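Local coordinates for putative uncharacterized protein (PDB 5OI9) that probably takes part in centriole assembly, this piece being the N-terminal domain of a protein of the STIL family, linked to CEP85 binding and PLK4 activation, at residues L77-D82 with H268-W273; I41-K46 with L168-T173; L155-V160 with S282-N287; G231-N236 with I297-T302. All coordinates share one frame; numbering follows the deposited sequence. Where two conformers were deposited one is given.

Contact 1 (L77-D82 with H268-W273); sequences LNINKD and HHPYVW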
# COMPACT_ATOMS: atom_id res chain seq x y z
N LEU A 77 6.10 -3.26 -5.33
CA LEU A 77 5.45 -1.96 -5.45
C LEU A 77 6.48 -0.92 -5.87
O LEU A 77 7.48 -0.73 -5.18
CB LEU A 77 4.78 -1.58 -4.13
CG LEU A 77 3.94 -0.30 -4.11
CD1 LEU A 77 2.73 -0.48 -3.20
CD2 LEU A 77 4.76 0.89 -3.64
N ASN A 78 6.22 -0.25 -6.99
CA ASN A 78 7.14 0.72 -7.55
C ASN A 78 6.42 2.04 -7.81
O ASN A 78 5.23 2.05 -8.16
CB ASN A 78 7.78 0.21 -8.85
CG ASN A 78 8.35 -1.19 -8.70
OD1 ASN A 78 9.40 -1.39 -8.07
ND2 ASN A 78 7.67 -2.18 -9.28
N ILE A 79 7.13 3.14 -7.63
CA ILE A 79 6.60 4.49 -7.79
C ILE A 79 7.54 5.24 -8.72
O ILE A 79 8.72 5.40 -8.40
CB ILE A 79 6.47 5.21 -6.44
CG1 ILE A 79 5.74 4.33 -5.43
CG2 ILE A 79 5.72 6.51 -6.60
CD1 ILE A 79 5.66 4.92 -4.05
N ASN A 80 7.04 5.68 -9.88
CA ASN A 80 8.05 6.04 -10.86
C ASN A 80 7.89 7.41 -11.52
O ASN A 80 8.91 8.08 -11.74
CB ASN A 80 8.14 4.92 -11.93
CG ASN A 80 6.78 4.48 -12.46
OD1 ASN A 80 5.74 4.79 -11.88
ND2 ASN A 80 6.79 3.73 -13.55
N LYS A 81 6.68 7.86 -11.84
CA LYS A 81 6.52 9.16 -12.50
C LYS A 81 5.40 9.95 -11.82
O LYS A 81 4.23 9.58 -11.90
CB LYS A 81 6.28 9.03 -14.01
CG LYS A 81 5.00 8.36 -14.51
CD LYS A 81 4.89 8.61 -16.02
CE LYS A 81 3.75 7.88 -16.70
NZ LYS A 81 3.81 8.06 -18.19
N ASP A 82 5.78 11.05 -11.18
CA ASP A 82 4.88 11.90 -10.39
C ASP A 82 4.06 11.05 -9.41
O ASP A 82 2.83 11.13 -9.36
CB ASP A 82 3.97 12.75 -11.28
CG ASP A 82 3.18 13.79 -10.49
OD1 ASP A 82 3.81 14.72 -9.93
OD2 ASP A 82 1.94 13.68 -10.42
N HIS A 268 3.49 15.05 -1.49
CA HIS A 268 2.60 14.27 -2.34
C HIS A 268 3.04 12.82 -2.50
O HIS A 268 2.30 12.03 -3.10
CB HIS A 268 2.50 14.92 -3.72
CG HIS A 268 2.06 16.35 -3.67
ND1 HIS A 268 0.76 16.72 -3.38
CD2 HIS A 268 2.74 17.50 -3.88
CE1 HIS A 268 0.66 18.04 -3.41
NE2 HIS A 268 1.85 18.54 -3.71
N HIS A 269 4.21 12.45 -2.00
CA HIS A 269 4.65 11.06 -2.07
C HIS A 269 3.67 10.18 -1.30
O HIS A 269 3.32 10.50 -0.15
CB HIS A 269 6.06 10.92 -1.50
CG HIS A 269 6.73 9.63 -1.86
ND1 HIS A 269 6.37 8.42 -1.31
CD2 HIS A 269 7.76 9.37 -2.71
CE1 HIS A 269 7.14 7.47 -1.81
NE2 HIS A 269 7.99 8.02 -2.66
N PRO A 270 3.18 9.08 -1.89
CA PRO A 270 2.19 8.25 -1.18
C PRO A 270 2.69 7.69 0.14
O PRO A 270 1.87 7.29 0.97
CB PRO A 270 1.87 7.14 -2.19
CG PRO A 270 3.00 7.16 -3.17
CD PRO A 270 3.49 8.57 -3.23
N TYR A 271 4.00 7.64 0.36
CA TYR A 271 4.52 7.19 1.65
C TYR A 271 4.10 8.13 2.78
O TYR A 271 3.90 7.68 3.91
CB TYR A 271 6.04 7.06 1.60
CG TYR A 271 6.67 6.60 2.89
CD1 TYR A 271 6.78 5.24 3.18
CD2 TYR A 271 7.15 7.51 3.82
CE1 TYR A 271 7.35 4.81 4.36
CE2 TYR A 271 7.73 7.08 5.00
CZ TYR A 271 7.83 5.73 5.27
OH TYR A 271 8.40 5.30 6.44
N VAL A 272 3.98 9.43 2.49
CA VAL A 272 3.59 10.39 3.52
C VAL A 272 2.16 10.12 3.97
O VAL A 272 1.87 10.05 5.17
CB VAL A 272 3.75 11.83 3.00
CG1 VAL A 272 3.24 12.83 4.03
CG2 VAL A 272 5.20 12.10 2.65
N TRP A 273 1.24 9.98 3.01
CA TRP A 273 -0.13 9.61 3.33
C TRP A 273 -0.18 8.28 4.09
O TRP A 273 -0.98 8.12 5.02
CB TRP A 273 -0.95 9.53 2.05
CG TRP A 273 -2.37 9.07 2.22
CD1 TRP A 273 -3.45 9.85 2.51
CD2 TRP A 273 -2.86 7.73 2.09
NE1 TRP A 273 -4.59 9.07 2.58
CE2 TRP A 273 -4.25 7.77 2.32
CE3 TRP A 273 -2.26 6.50 1.81
CZ2 TRP A 273 -5.05 6.63 2.27
CZ3 TRP A 273 -3.05 5.37 1.76
CH2 TRP A 273 -4.43 5.44 1.99

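Contact 2 (I41-K46 with L168-T173); sequences IDITEK and LKIHAT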
# COMPACT_ATOMS: atom_id res chain seq x y z
N ILE A 41 -1.24 -2.39 -12.87
CA ILE A 41 -0.81 -3.74 -12.55
C ILE A 41 -0.17 -4.34 -13.80
O ILE A 41 -0.81 -4.40 -14.86
CB ILE A 41 -1.98 -4.62 -12.07
CG1 ILE A 41 -2.78 -3.91 -10.98
CG2 ILE A 41 -1.48 -5.98 -11.59
CD1 ILE A 41 -2.02 -3.67 -9.70
N ASP A 42 1.08 -4.79 -13.68
CA ASP A 42 1.77 -5.50 -14.75
C ASP A 42 2.01 -6.94 -14.30
O ASP A 42 2.63 -7.17 -13.26
CB ASP A 42 3.09 -4.83 -15.11
CG ASP A 42 2.90 -3.47 -15.75
OD1 ASP A 42 1.85 -3.24 -16.38
OD2 ASP A 42 3.81 -2.62 -15.63
N ILE A 43 1.53 -7.90 -15.09
CA ILE A 43 1.60 -9.32 -14.76
C ILE A 43 2.33 -10.03 -15.90
O ILE A 43 1.89 -9.97 -17.05
CB ILE A 43 0.21 -9.93 -14.55
CG1 ILE A 43 -0.63 -9.07 -13.61
CG2 ILE A 43 0.32 -11.36 -14.02
CD1 ILE A 43 -2.02 -9.62 -13.38
N THR A 44 3.42 -10.71 -15.57
CA THR A 44 4.19 -11.39 -16.61
C THR A 44 3.48 -12.66 -17.06
O THR A 44 2.80 -13.34 -16.29
CB THR A 44 5.59 -11.74 -16.11
OG1 THR A 44 5.51 -12.77 -15.11
CG2 THR A 44 6.28 -10.52 -15.52
N GLU A 45 3.63 -12.97 -18.35
CA GLU A 45 3.06 -14.20 -18.89
C GLU A 45 3.67 -15.43 -18.23
O GLU A 45 2.98 -16.43 -18.03
CB GLU A 45 3.25 -14.25 -20.41
CG GLU A 45 2.68 -15.48 -21.10
CD GLU A 45 3.65 -16.65 -21.11
OE1 GLU A 45 4.86 -16.43 -20.86
OE2 GLU A 45 3.21 -17.79 -21.35
N LYS A 46 4.95 -15.36 -17.87
CA LYS A 46 5.64 -16.52 -17.31
C LYS A 46 5.03 -16.95 -15.98
O LYS A 46 4.85 -18.15 -15.73
CB LYS A 46 7.13 -16.21 -17.14
CG LYS A 46 7.98 -17.43 -16.83
CD LYS A 46 9.30 -17.02 -16.21
CE LYS A 46 9.96 -15.90 -17.01
NZ LYS A 46 11.08 -15.27 -16.25
N LEU A 168 -4.90 -6.43 -2.84
CA LEU A 168 -5.07 -6.78 -4.24
C LEU A 168 -5.29 -8.28 -4.37
O LEU A 168 -4.58 -9.07 -3.73
CB LEU A 168 -3.84 -6.35 -5.05
CG LEU A 168 -3.82 -6.55 -6.56
CD1 LEU A 168 -4.81 -5.61 -7.24
CD2 LEU A 168 -2.42 -6.35 -7.10
N LYS A 169 -6.27 -8.67 -5.18
CA LYS A 169 -6.60 -10.08 -5.41
C LYS A 169 -6.79 -10.30 -6.90
O LYS A 169 -7.10 -9.37 -7.65
CB LYS A 169 -7.86 -10.50 -4.64
CG LYS A 169 -7.79 -10.27 -3.14
CD LYS A 169 -9.14 -10.48 -2.48
CE LYS A 169 -9.56 -11.94 -2.53
NZ LYS A 169 -8.68 -12.79 -1.69
N ILE A 170 -6.60 -11.55 -7.33
CA ILE A 170 -6.75 -11.92 -8.73
C ILE A 170 -7.58 -13.20 -8.83
O ILE A 170 -7.33 -14.16 -8.10
CB ILE A 170 -5.39 -12.11 -9.43
CG1 ILE A 170 -4.64 -10.78 -9.50
CG2 ILE A 170 -5.58 -12.68 -10.83
CD1 ILE A 170 -3.30 -10.88 -10.19
N HIS A 171 -8.58 -13.18 -9.71
CA HIS A 171 -9.32 -14.37 -10.11
C HIS A 171 -8.94 -14.73 -11.54
O HIS A 171 -8.99 -13.87 -12.43
CB HIS A 171 -10.84 -14.15 -10.02
CG HIS A 171 -11.33 -13.86 -8.64
ND1 HIS A 171 -12.53 -13.23 -8.40
CD2 HIS A 171 -10.79 -14.11 -7.42
CE1 HIS A 171 -12.71 -13.11 -7.09
NE2 HIS A 171 -11.67 -13.64 -6.48
N ALA A 172 -8.57 -15.99 -11.76
CA ALA A 172 -8.16 -16.44 -13.09
C ALA A 172 -8.99 -17.65 -13.48
O ALA A 172 -9.00 -18.66 -12.78
CB ALA A 172 -6.67 -16.79 -13.11
N THR A 173 -9.69 -17.55 -14.60
CA THR A 173 -10.40 -18.68 -15.18
C THR A 173 -9.64 -19.12 -16.43
O THR A 173 -9.39 -18.30 -17.32
CB THR A 173 -11.84 -18.32 -15.52
OG1 THR A 173 -12.50 -17.85 -14.33
CG2 THR A 173 -12.58 -19.53 -16.04

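Contact 3 (L155-V160 with S282-N287); sequences LSCDSV and SQRLTN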
# COMPACT_ATOMS: atom_id res chain seq x y z
N LEU A 155 -3.39 -2.92 14.21
CA LEU A 155 -2.66 -3.80 15.11
C LEU A 155 -1.19 -3.99 14.75
O LEU A 155 -0.46 -4.58 15.56
CB LEU A 155 -3.34 -5.17 15.16
CG LEU A 155 -4.78 -5.18 15.69
CD1 LEU A 155 -5.38 -6.58 15.62
CD2 LEU A 155 -4.83 -4.64 17.11
N SER A 156 -0.74 -3.53 13.59
CA SER A 156 0.64 -3.75 13.19
C SER A 156 1.61 -3.02 14.11
O SER A 156 1.32 -1.91 14.58
CB SER A 156 0.86 -3.29 11.75
OG SER A 156 2.22 -3.39 11.38
N CYS A 157 2.76 -3.64 14.35
CA CYS A 157 3.84 -3.04 15.12
C CYS A 157 5.06 -2.73 14.26
O CYS A 157 6.11 -2.37 14.80
CB CYS A 157 4.24 -3.94 16.29
SG CYS A 157 2.95 -4.26 17.51
N ASP A 158 4.95 -2.87 12.94
CA ASP A 158 6.09 -2.76 12.04
C ASP A 158 6.20 -1.35 11.46
O ASP A 158 5.32 -0.50 11.64
CB ASP A 158 5.97 -3.78 10.90
CG ASP A 158 6.06 -5.21 11.39
OD1 ASP A 158 6.70 -5.44 12.45
OD2 ASP A 158 5.51 -6.10 10.72
N SER A 159 7.30 -1.12 10.75
CA SER A 159 7.52 0.15 10.08
C SER A 159 6.42 0.42 9.06
O SER A 159 5.79 -0.50 8.53
CB SER A 159 8.89 0.15 9.38
OG SER A 159 9.94 0.04 10.32
N VAL A 160 6.20 1.71 8.77
CA VAL A 160 5.21 2.10 7.78
C VAL A 160 5.55 1.46 6.44
O VAL A 160 6.69 1.53 5.98
CB VAL A 160 5.13 3.63 7.68
CG1 VAL A 160 4.32 4.03 6.45
CG2 VAL A 160 4.51 4.22 8.94
N SER A 282 -3.51 3.31 14.11
CA SER A 282 -2.84 2.43 15.06
C SER A 282 -3.50 2.48 16.43
O SER A 282 -3.67 3.55 17.02
CB SER A 282 -1.36 2.81 15.18
OG SER A 282 -0.70 1.96 16.10
N GLN A 283 -3.86 1.30 16.94
CA GLN A 283 -4.29 1.16 18.32
C GLN A 283 -3.16 0.66 19.22
O GLN A 283 -3.40 0.43 20.41
CB GLN A 283 -5.50 0.22 18.40
CG GLN A 283 -6.73 0.78 17.71
CD GLN A 283 -7.90 -0.18 17.71
OE1 GLN A 283 -7.88 -1.21 18.39
NE2 GLN A 283 -8.94 0.14 16.94
N ARG A 284 -1.95 0.50 18.68
CA ARG A 284 -0.77 0.27 19.50
C ARG A 284 -0.27 1.55 20.15
O ARG A 284 0.47 1.49 21.13
CB ARG A 284 0.35 -0.35 18.66
CG ARG A 284 -0.04 -1.63 17.93
CD ARG A 284 -0.55 -2.68 18.90
NE ARG A 284 -0.71 -3.98 18.25
CZ ARG A 284 -1.27 -5.04 18.82
NH1 ARG A 284 -1.74 -4.95 20.06
NH2 ARG A 284 -1.37 -6.18 18.16
N LEU A 285 -0.64 2.71 19.60
CA LEU A 285 -0.30 4.01 20.18
C LEU A 285 -1.52 4.48 20.96
O LEU A 285 -2.51 4.94 20.38
CB LEU A 285 0.06 5.01 19.08
CG LEU A 285 1.04 4.55 17.99
CD1 LEU A 285 1.05 5.55 16.84
CD2 LEU A 285 2.43 4.37 18.56
N THR A 286 -1.46 4.38 22.29
CA THR A 286 -2.62 4.65 23.13
C THR A 286 -2.66 6.07 23.67
O THR A 286 -3.63 6.43 24.34
CB THR A 286 -2.67 3.66 24.30
OG1 THR A 286 -1.59 3.93 25.21
CG2 THR A 286 -2.54 2.22 23.80
N ASN A 287 -1.65 6.90 23.40
CA ASN A 287 -1.59 8.24 23.97
C ASN A 287 -1.39 9.29 22.88
O ASN A 287 -0.52 10.16 22.97
CB ASN A 287 -0.50 8.33 25.03
CG ASN A 287 -0.74 9.45 26.02
OD1 ASN A 287 -1.80 10.07 26.02
ND2 ASN A 287 0.24 9.70 26.88
O HOH W 1 1.73 0.60 15.81

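Contact 4 (G231-N236 with I297-T302); sequences GYVAIN and ILVLYT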
# COMPACT_ATOMS: atom_id res chain seq x y z
N GLY A 231 8.92 8.12 11.71
CA GLY A 231 8.81 7.89 13.13
C GLY A 231 7.68 8.72 13.70
O GLY A 231 6.77 9.13 12.97
N TYR A 232 7.74 8.98 15.00
CA TYR A 232 6.65 9.68 15.67
C TYR A 232 7.21 10.85 16.46
O TYR A 232 8.41 10.92 16.76
CB TYR A 232 5.86 8.70 16.54
CG TYR A 232 5.30 7.56 15.71
CD1 TYR A 232 4.09 7.70 15.04
CD2 TYR A 232 6.01 6.38 15.54
CE1 TYR A 232 3.59 6.68 14.25
CE2 TYR A 232 5.52 5.35 14.76
CZ TYR A 232 4.31 5.51 14.11
OH TYR A 232 3.81 4.49 13.32
N VAL A 233 6.32 11.79 16.78
CA VAL A 233 6.70 13.05 17.41
C VAL A 233 6.05 13.10 18.78
O VAL A 233 4.82 13.03 18.90
CB VAL A 233 6.28 14.26 16.57
CG1 VAL A 233 6.67 15.55 17.27
CG2 VAL A 233 6.91 14.19 15.18
N ALA A 234 6.87 13.23 19.81
CA ALA A 234 6.41 13.42 21.18
C ALA A 234 6.62 14.88 21.56
O ALA A 234 7.19 15.68 20.81
CB ALA A 234 7.14 12.47 22.13
N ILE A 235 6.16 15.25 22.75
CA ILE A 235 6.22 16.63 23.22
C ILE A 235 6.50 16.62 24.71
O ILE A 235 6.04 15.73 25.44
CB ILE A 235 4.92 17.39 22.88
CG1 ILE A 235 5.07 18.89 23.17
CG2 ILE A 235 3.73 16.81 23.62
CD1 ILE A 235 3.92 19.72 22.62
N ASN A 236 7.28 17.59 25.18
CA ASN A 236 7.67 17.69 26.58
C ASN A 236 6.95 18.86 27.25
O ASN A 236 6.09 19.52 26.66
CB ASN A 236 9.19 17.84 26.71
CG ASN A 236 9.74 19.07 26.00
OD1 ASN A 236 8.98 19.94 25.54
ND2 ASN A 236 11.06 19.16 25.90
N ILE A 297 0.81 17.02 13.78
CA ILE A 297 1.94 17.67 13.13
C ILE A 297 2.69 16.64 12.30
O ILE A 297 2.78 15.46 12.64
CB ILE A 297 2.86 18.35 14.16
CG1 ILE A 297 3.85 19.28 13.46
CG2 ILE A 297 3.60 17.31 15.01
CD1 ILE A 297 4.50 20.29 14.37
N LEU A 298 3.20 17.11 11.16
CA LEU A 298 4.09 16.33 10.32
C LEU A 298 5.37 17.13 10.13
O LEU A 298 5.33 18.26 9.62
CB LEU A 298 3.45 16.02 8.96
CG LEU A 298 4.40 15.60 7.84
CD1 LEU A 298 5.05 14.26 8.14
CD2 LEU A 298 3.64 15.55 6.51
N VAL A 299 6.49 16.57 10.57
CA VAL A 299 7.81 17.14 10.32
C VAL A 299 8.38 16.41 9.12
O VAL A 299 8.73 15.23 9.21
CB VAL A 299 8.72 17.03 11.55
CG1 VAL A 299 10.06 17.69 11.29
CG2 VAL A 299 8.05 17.65 12.77
N LEU A 300 8.46 17.10 7.98
CA LEU A 300 8.77 16.48 6.70
C LEU A 300 10.19 16.86 6.29
O LEU A 300 10.45 18.01 5.94
CB LEU A 300 7.76 16.90 5.64
CG LEU A 300 7.80 16.13 4.32
CD1 LEU A 300 7.57 14.64 4.56
CD2 LEU A 300 6.76 16.68 3.36
N TYR A 301 11.10 15.88 6.32
CA TYR A 301 12.47 16.07 5.86
C TYR A 301 12.54 15.66 4.39
O TYR A 301 12.74 14.50 4.05
CB TYR A 301 13.44 15.25 6.71
CG TYR A 301 13.49 15.69 8.15
CD1 TYR A 301 14.37 16.68 8.56
CD2 TYR A 301 12.66 15.10 9.10
CE1 TYR A 301 14.42 17.09 9.88
CE2 TYR A 301 12.71 15.50 10.42
CZ TYR A 301 13.59 16.49 10.81
OH TYR A 301 13.64 16.89 12.12
N THR A 302 12.38 16.64 3.50
CA THR A 302 12.46 16.33 2.08
C THR A 302 13.92 16.23 1.64
O THR A 302 14.83 16.78 2.26
CB THR A 302 11.74 17.40 1.24
OG1 THR A 302 12.46 18.63 1.30
CG2 THR A 302 10.32 17.61 1.75

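Contact 1 (L77-D82 with H268-W273)
I79 meets H269 and P270 where a strand end faces a helix N-terminus. The motif on the second side is an N-cap. H269 sits right before helix 270-281, and its ring accepts from the backbone. I79 closes strand 69-79.

The packed part is small. It gathers round one methyl, I79 CD1. This methyl lies 3.6 Å from P270 CG, and the two side chains meet tip to tip. The same CD1 slants against the H269 ring, 3.7 Å from CE1. An extended end (chi2 176°) carries CD1 out of the strand to reach both. H269 and P270 are buried, and H269 also packs on V264 of strand 256-264.

The other side is loose. Beyond I79 the chain turns through N80, K81 and D82, which are exposed and poorly ordered. None of the three touches 268-273.

The helix start is bonded twice to H269. The backbone O of H269 takes V272 N, at 2.9 Å, in the first turn. With an alanine in place of H269, the N-H of Y271 would probably lose its cap and a gap would be likely to open beside the I79 methyl. The capping bond, Y271 N to H269 ND1, is 3.0 Å long and fairly straight at 161°, with the donor nearly in the ring plane.

Contact 2 (I41-K46 with L168-T173)
I41 and I43 face L168 and I170 in two apolar pairs. Each pair meets tip to tip. I41 CD1 lies 3.8 Å from L168 CD2 and 4.2 Å from L168 CD1, so this methyl touches both branches of the leucine. I43 CD1 meets I170 CD1 at 3.7 Å. In I43 and I170 the chain to CD1 is extended (chi2 180° and -179°), and each methyl reaches out to its mate. All four residues are buried.

No hydrogen bond joins the two segments. The CA atoms of I41 and L168 are 9.8 Å apart, so the two segments meet through side chains, not by strand pairing.

The polar side chains of 41-46 are used away from 168-173. D42, between the two isoleucines, makes a salt bridge with R345. T44 is the N-cap of helix 45-61, with a weak bond from C47 N to its OG1.

Both strands belong to one mixed sheet of nine strands but do not pair, and the contact bridges them. Strand 39-44 runs between strands 85-97 and 343-348. Strand 167-176 lies between 118-126 and 180-192. I120 and L122 from the first of these, and V185 and V189 from the second, pack round L168 and I170.

Contact 3 (L155-V160 with S282-N287)
R284 grips a helix end: its side chain binds the backbone O of L155 with two nitrogens while the leucine side chain folds over the guanidinium. NE makes the main bond, 2.8 Å from L155 O at an N-H...O angle of 155°. NH2 adds a weak bond to the same O, at 3.2 Å. The oxygen lies at the guanidinium edge, close to its plane. NE itself approaches from above the carbonyl plane, 36° out of it. L155 CD2 sits 3.9 Å over the centre of one guanidinium face. Together the bonds and this methyl probably limit how the group can turn.

R284 gets there by a bend at chi2 (-56°), which turns the guanidinium toward L155 O. C157 SG comes up obliquely, 3.7 Å from R284 NE.

A water makes the second bridge. It donates to S156 O at 2.8 Å and is also hydrogen-bonded to S282 OG at 2.8 Å. S156 O takes a weak bond from R278 as well. A backbone hydrogen bond between Q283 and K154 also ties this loop to the end of helix 139-155.

The contact lies at the surface. Each segment follows a helix, 139-155 or 270-281, and just past each helix a serine makes an ST turn. D158 N bonds to S156 OG at 3.2 Å, and R284 N bonds to S282 OG. An arginine from the loop after one helix thus hydrogen-bonds the last carbonyl of another, beside two ST turns at helix ends.

Contact 4 (G231-N236 with I297-T302)
V233 and I297 have their CA atoms 7.9 Å apart, on two strands of one mixed sheet that run in opposite directions and do not pair with each other. Strand 256-264 lies between them. V233 makes its backbone bonds there, to V257 and G258.

The side chains reach past that middle strand on one face of the sheet. V233 is the hub, with one methyl for each partner. Its CG1, anti to the backbone N (chi1 179°), lies 4.2 Å from I297 CG2. Its CG2, the branch beside the backbone N, comes 4.4 Å from V299 CG2. The V233 and I297 side chains cross at about a right angle. I297 offers its branch methyl, not the end of its longer chain: CG2 sits between the backbone N and the carbonyl carbon.

These are easy van der Waals distances, with no hydrogen bond across. All three residues are buried. L241 packs on both V233 and I297, and L243 adds to V233, so strand 241-245 helps to cover this apolar patch.

The alternate residues serve a different layer. Y232, L298 and L300 pack on helix 270-281, through R278 and Y279 for the tyrosine and V272 for the leucines. That helix connects strand 256-264 to strand 296-302, which are neighbours and parallel. This is a beta-alpha-beta crossover, with strand 229-235 added antiparallel on the far side of 256-264.

Helix 270-281 ties most of the set together. Contact 1 holds its N-terminus, contact 3 uses the loop after its C-terminus, and contact 4 lies in the sheet it packs on. Contact 1 touches contact 4 through V272 CG1 and L298 CD2, 3.7 Å apart. It touches contact 3 through Y271 CE1 and V160 O, also 3.7 Å. Contacts 3 and 4 meet at L285 CD1 and Y232 CE1, 3.8 Å apart. Contact 2 stands apart, between strands of the nine-stranded sheet. Its centre is about 39 Å from that of contact 4, and its nearest atoms stay about 7 Å from contact 1. Contact 1 reaches both regions, since strand 69-79 belongs to the nine-stranded sheet.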